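Local coordinates for abietadiene synthase, chloroplastic (Abies grandis, PDB 3S9V), which belongs to the plant terpene synthases, helical enzymes that combine an N-terminal terpene synthase domain with a metal-binding terpene synthase domain, at residues 264-275 with 447-458. Sequence-based numbering, arbitrary orientation.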
loop_
_atom_site.group_PDB
_atom_site.type_symbol
_atom_site.label_atom_id
_atom_site.label_comp_id
_atom_site.label_asym_id
_atom_site.label_seq_id
_atom_site.Cartn_x
_atom_site.Cartn_y
_atom_site.Cartn_z
ATOM N N CYS A 264 15.713 21.044 -2.716
ATOM C CA CYS A 264 14.853 21.953 -1.958
ATOM C C CYS A 264 14.576 21.459 -0.537
ATOM O O CYS A 264 13.838 22.093 0.218
ATOM C CB CYS A 264 13.536 22.228 -2.702
ATOM S SG CYS A 264 12.511 20.803 -3.046
ATOM N N HIS A 265 15.186 20.330 -0.183
ATOM C CA HIS A 265 15.069 19.740 1.152
ATOM C C HIS A 265 15.937 18.493 1.219
ATOM O O HIS A 265 16.012 17.714 0.265
ATOM C CB HIS A 265 13.612 19.415 1.489
ATOM C CG HIS A 265 12.852 18.795 0.360
ATOM N ND1 HIS A 265 11.486 18.915 0.235
ATOM C CD2 HIS A 265 13.266 18.067 -0.704
ATOM C CE1 HIS A 265 11.089 18.292 -0.861
ATOM N NE2 HIS A 265 12.151 17.769 -1.448
ATOM N N TYR A 266 16.614 18.323 2.347
ATOM C CA TYR A 266 17.515 17.199 2.539
ATOM C C TYR A 266 17.759 17.038 4.035
ATOM O O TYR A 266 17.642 18.001 4.792
ATOM C CB TYR A 266 18.847 17.480 1.825
ATOM C CG TYR A 266 19.513 16.264 1.225
ATOM C CD1 TYR A 266 18.897 15.541 0.198
ATOM C CD2 TYR A 266 20.746 15.815 1.698
ATOM C CE1 TYR A 266 19.495 14.390 -0.338
ATOM C CE2 TYR A 266 21.354 14.666 1.166
ATOM C CZ TYR A 266 20.720 13.963 0.152
ATOM O OH TYR A 266 21.314 12.842 -0.368
ATOM N N PRO A 267 18.057 15.808 4.486
ATOM C CA PRO A 267 18.154 14.613 3.637
ATOM C C PRO A 267 16.768 14.015 3.359
ATOM O O PRO A 267 15.746 14.570 3.783
ATOM C CB PRO A 267 19.058 13.684 4.452
ATOM C CG PRO A 267 18.705 14.039 5.875
ATOM C CD PRO A 267 18.612 15.551 5.833
ATOM N N LEU A 268 16.731 12.884 2.658
ATOM C CA LEU A 268 15.461 12.245 2.317
ATOM C C LEU A 268 15.509 10.731 2.519
ATOM O O LEU A 268 14.758 9.986 1.889
ATOM C CB LEU A 268 15.122 12.559 0.855
ATOM C CG LEU A 268 15.006 14.049 0.501
ATOM C CD1 LEU A 268 14.839 14.212 -1.002
ATOM C CD2 LEU A 268 13.818 14.666 1.240
ATOM N N ASP A 269 16.385 10.295 3.420
ATOM C CA ASP A 269 16.610 8.882 3.696
ATOM C C ASP A 269 15.433 8.001 4.115
ATOM O O ASP A 269 15.372 6.839 3.720
ATOM C CB ASP A 269 17.746 8.730 4.716
ATOM C CG ASP A 269 17.506 9.522 5.994
ATOM O OD1 ASP A 269 18.070 9.137 7.043
ATOM O OD2 ASP A 269 16.770 10.530 5.956
ATOM N N LEU A 270 14.506 8.522 4.909
ATOM C CA LEU A 270 13.368 7.704 5.335
ATOM C C LEU A 270 12.296 7.690 4.252
ATOM O O LEU A 270 11.655 6.665 3.980
ATOM C CB LEU A 270 12.770 8.244 6.634
ATOM C CG LEU A 270 13.681 8.442 7.849
ATOM C CD1 LEU A 270 12.802 8.691 9.062
ATOM C CD2 LEU A 270 14.553 7.211 8.080
ATOM N N PHE A 271 12.092 8.850 3.648
ATOM C CA PHE A 271 11.119 8.982 2.586
ATOM C C PHE A 271 11.525 8.077 1.408
ATOM O O PHE A 271 10.713 7.303 0.897
ATOM C CB PHE A 271 11.035 10.461 2.171
ATOM C CG PHE A 271 10.301 10.703 0.883
ATOM C CD1 PHE A 271 9.084 10.085 0.626
ATOM C CD2 PHE A 271 10.821 11.577 -0.066
ATOM C CE1 PHE A 271 8.395 10.330 -0.555
ATOM C CE2 PHE A 271 10.139 11.829 -1.254
ATOM C CZ PHE A 271 8.923 11.205 -1.500
ATOM N N GLU A 272 12.788 8.135 1.011
ATOM C CA GLU A 272 13.252 7.334 -0.117
ATOM C C GLU A 272 13.162 5.824 0.103
ATOM O O GLU A 272 12.694 5.087 -0.771
ATOM C CB GLU A 272 14.690 7.713 -0.472
ATOM C CG GLU A 272 15.239 6.931 -1.644
ATOM C CD GLU A 272 16.522 7.516 -2.189
ATOM O OE1 GLU A 272 17.597 7.333 -1.569
ATOM O OE2 GLU A 272 16.449 8.173 -3.243
ATOM N N ARG A 273 13.606 5.359 1.267
ATOM C CA ARG A 273 13.567 3.930 1.563
ATOM C C ARG A 273 12.158 3.361 1.678
ATOM O O ARG A 273 11.872 2.302 1.117
ATOM C CB ARG A 273 14.352 3.631 2.842
ATOM C CG ARG A 273 15.872 3.678 2.660
ATOM C CD ARG A 273 16.587 3.459 3.981
ATOM N NE ARG A 273 18.039 3.372 3.828
ATOM C CZ ARG A 273 18.826 4.404 3.537
ATOM N NH1 ARG A 273 18.309 5.616 3.368
ATOM N NH2 ARG A 273 20.130 4.220 3.408
ATOM N N LEU A 274 11.278 4.063 2.389
ATOM C CA LEU A 274 9.904 3.598 2.572
ATOM C C LEU A 274 9.095 3.563 1.279
ATOM O O LEU A 274 8.315 2.625 1.043
ATOM C CB LEU A 274 9.177 4.465 3.610
ATOM C CG LEU A 274 9.626 4.291 5.067
ATOM C CD1 LEU A 274 9.009 5.385 5.899
ATOM C CD2 LEU A 274 9.224 2.909 5.608
ATOM N N TRP A 275 9.280 4.582 0.445
ATOM C CA TRP A 275 8.557 4.662 -0.814
ATOM C C TRP A 275 9.084 3.655 -1.849
ATOM O O TRP A 275 8.323 3.107 -2.644
ATOM C CB TRP A 275 8.623 6.093 -1.355
ATOM C CG TRP A 275 7.406 6.907 -1.041
ATOM C CD1 TRP A 275 6.478 7.353 -1.930
ATOM C CD2 TRP A 275 6.948 7.322 0.258
ATOM N NE1 TRP A 275 5.466 8.013 -1.274
ATOM C CE2 TRP A 275 5.729 8.009 0.069
ATOM C CE3 TRP A 275 7.448 7.177 1.558
ATOM C CZ2 TRP A 275 4.997 8.550 1.132
ATOM C CZ3 TRP A 275 6.720 7.717 2.622
ATOM C CH2 TRP A 275 5.506 8.396 2.399
ATOM N N TRP A 447 7.483 15.593 -8.185
ATOM C CA TRP A 447 6.935 15.902 -6.873
ATOM C C TRP A 447 6.967 17.402 -6.659
ATOM O O TRP A 447 7.793 18.098 -7.247
ATOM C CB TRP A 447 7.744 15.186 -5.781
ATOM C CG TRP A 447 7.855 13.694 -6.008
ATOM C CD1 TRP A 447 8.553 13.062 -7.003
ATOM C CD2 TRP A 447 7.188 12.660 -5.268
ATOM N NE1 TRP A 447 8.355 11.704 -6.931
ATOM C CE2 TRP A 447 7.522 11.429 -5.877
ATOM C CE3 TRP A 447 6.338 12.657 -4.153
ATOM C CZ2 TRP A 447 7.034 10.200 -5.408
ATOM C CZ3 TRP A 447 5.851 11.438 -3.686
ATOM C CH2 TRP A 447 6.204 10.224 -4.317
ATOM N N LEU A 448 6.062 17.894 -5.820
ATOM C CA LEU A 448 5.984 19.321 -5.552
ATOM C C LEU A 448 6.369 19.709 -4.129
ATOM O O LEU A 448 5.733 19.300 -3.166
ATOM C CB LEU A 448 4.573 19.833 -5.854
ATOM C CG LEU A 448 4.406 21.359 -5.873
ATOM C CD1 LEU A 448 5.412 21.967 -6.843
ATOM C CD2 LEU A 448 2.985 21.728 -6.277
ATOM N N GLY A 449 7.432 20.493 -4.010
ATOM C CA GLY A 449 7.876 20.971 -2.710
ATOM C C GLY A 449 8.007 22.475 -2.849
ATOM O O GLY A 449 7.142 23.113 -3.435
ATOM N N LYS A 450 9.081 23.047 -2.320
ATOM C CA LYS A 450 9.315 24.477 -2.446
ATOM C C LYS A 450 9.449 24.687 -3.959
ATOM O O LYS A 450 9.145 25.753 -4.493
ATOM C CB LYS A 450 10.627 24.849 -1.743
ATOM C CG LYS A 450 11.035 26.314 -1.854
ATOM C CD LYS A 450 10.139 27.226 -1.022
ATOM C CE LYS A 450 10.262 26.930 0.459
ATOM N NZ LYS A 450 11.666 27.094 0.952
ATOM N N THR A 451 9.914 23.639 -4.633
ATOM C CA THR A 451 10.106 23.640 -6.087
ATOM C C THR A 451 9.694 22.267 -6.610
ATOM O O THR A 451 9.322 21.384 -5.833
ATOM C CB THR A 451 11.593 23.819 -6.464
ATOM O OG1 THR A 451 12.319 22.648 -6.060
ATOM C CG2 THR A 451 12.193 25.047 -5.771
ATOM N N VAL A 452 9.746 22.084 -7.923
ATOM C CA VAL A 452 9.420 20.781 -8.488
ATOM C C VAL A 452 10.673 19.920 -8.338
ATOM O O VAL A 452 11.770 20.339 -8.714
ATOM C CB VAL A 452 9.064 20.860 -9.989
ATOM C CG1 VAL A 452 9.007 19.458 -10.572
ATOM C CG2 VAL A 452 7.718 21.545 -10.175
ATOM N N TYR A 453 10.528 18.730 -7.771
ATOM C CA TYR A 453 11.684 17.861 -7.609
ATOM C C TYR A 453 11.382 16.444 -8.081
ATOM O O TYR A 453 10.222 16.085 -8.294
ATOM C CB TYR A 453 12.179 17.883 -6.151
ATOM C CG TYR A 453 11.230 17.308 -5.122
ATOM C CD1 TYR A 453 11.443 16.043 -4.593
ATOM C CD2 TYR A 453 10.140 18.039 -4.651
ATOM C CE1 TYR A 453 10.605 15.518 -3.619
ATOM C CE2 TYR A 453 9.287 17.517 -3.665
ATOM C CZ TYR A 453 9.534 16.251 -3.153
ATOM O OH TYR A 453 8.735 15.701 -2.164
ATOM N N MET A 454 12.431 15.649 -8.267
ATOM C CA MET A 454 12.273 14.289 -8.759
ATOM C C MET A 454 12.955 13.276 -7.854
ATOM O O MET A 454 14.026 13.541 -7.311
ATOM C CB MET A 454 12.859 14.193 -10.165
ATOM C CG MET A 454 12.505 15.381 -11.054
ATOM S SD MET A 454 13.288 15.326 -12.669
ATOM C CE MET A 454 14.956 14.876 -12.236
ATOM N N MET A 455 12.333 12.113 -7.691
ATOM C CA MET A 455 12.913 11.077 -6.859
ATOM C C MET A 455 13.157 9.830 -7.707
ATOM O O MET A 455 12.304 8.948 -7.788
ATOM C CB MET A 455 11.989 10.763 -5.680
ATOM C CG MET A 455 12.707 10.714 -4.326
ATOM S SD MET A 455 13.220 12.327 -3.705
ATOM C CE MET A 455 11.756 12.965 -3.530
ATOM N N PRO A 456 14.334 9.755 -8.355
ATOM C CA PRO A 456 14.792 8.664 -9.228
ATOM C C PRO A 456 14.610 7.249 -8.675
ATOM O O PRO A 456 14.478 6.293 -9.444
ATOM C CB PRO A 456 16.268 8.998 -9.448
ATOM C CG PRO A 456 16.275 10.486 -9.412
ATOM C CD PRO A 456 15.378 10.790 -8.242
ATOM N N TYR A 457 14.602 7.108 -7.352
ATOM C CA TYR A 457 14.449 5.783 -6.762
ATOM C C TYR A 457 13.028 5.435 -6.328
ATOM O O TYR A 457 12.789 4.375 -5.748
ATOM C CB TYR A 457 15.443 5.598 -5.607
ATOM C CG TYR A 457 16.890 5.682 -6.056
ATOM C CD1 TYR A 457 17.220 5.716 -7.416
ATOM C CD2 TYR A 457 17.931 5.727 -5.132
ATOM C CE1 TYR A 457 18.552 5.793 -7.846
ATOM C CE2 TYR A 457 19.265 5.805 -5.550
ATOM C CZ TYR A 457 19.566 5.837 -6.907
ATOM O OH TYR A 457 20.876 5.913 -7.329
ATOM N N ILE A 458 12.082 6.318 -6.622
ATOM C CA ILE A 458 10.680 6.054 -6.307
ATOM C C ILE A 458 9.897 6.038 -7.623
ATOM O O ILE A 458 9.054 5.165 -7.844
ATOM C CB ILE A 458 10.073 7.123 -5.384
ATOM C CG1 ILE A 458 10.890 7.229 -4.092
ATOM C CG2 ILE A 458 8.631 6.750 -5.060
ATOM C CD1 ILE A 458 10.426 8.326 -3.155
HETATM O O HOH W 1 13.567 25.090 0.334
#
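H265 turns the CE1-NE2 edge of its imidazole onto the face of Y453. The pair is T-shaped, with planes at 88° and ring centroids 4.4 Å apart. W447 CB lies against the rim of the opposite face of Y453. F271, with CG anti to its backbone N (chi1 167°), reaches from the helix toward W447. Its CZ edge meets the face of the six-membered ring, CZ lying 3.8 Å from W447 CZ3. I458 CD1 sits over one face of F271 in a CH-pi contact, 3.6 Å from F271 CZ. The same methyl packs 3.4 Å from W275 CB. W275 completes an aromatic cluster with F271 and W447. M455 SD makes an oblique Met-aromatic contact with F271 and lies 3.7 Å from L268 CD1. At the other end a water accepts from K450 NZ and donates to C264 O; K450 NZ also forms a salt bridge with E207 and a hydrogen bond to Y204 O. E272 OE2 lies 3.4 Å from Y457 CD2, carboxylate and ring planes 32° apart, and accepts a hydrogen bond from E51 N. The contact joins the start of helix 269-282 and the preceding loop to the antiparallel hairpin 447-453 and the loop toward helix 461-491; helix 320-332 also touches F271 and W275.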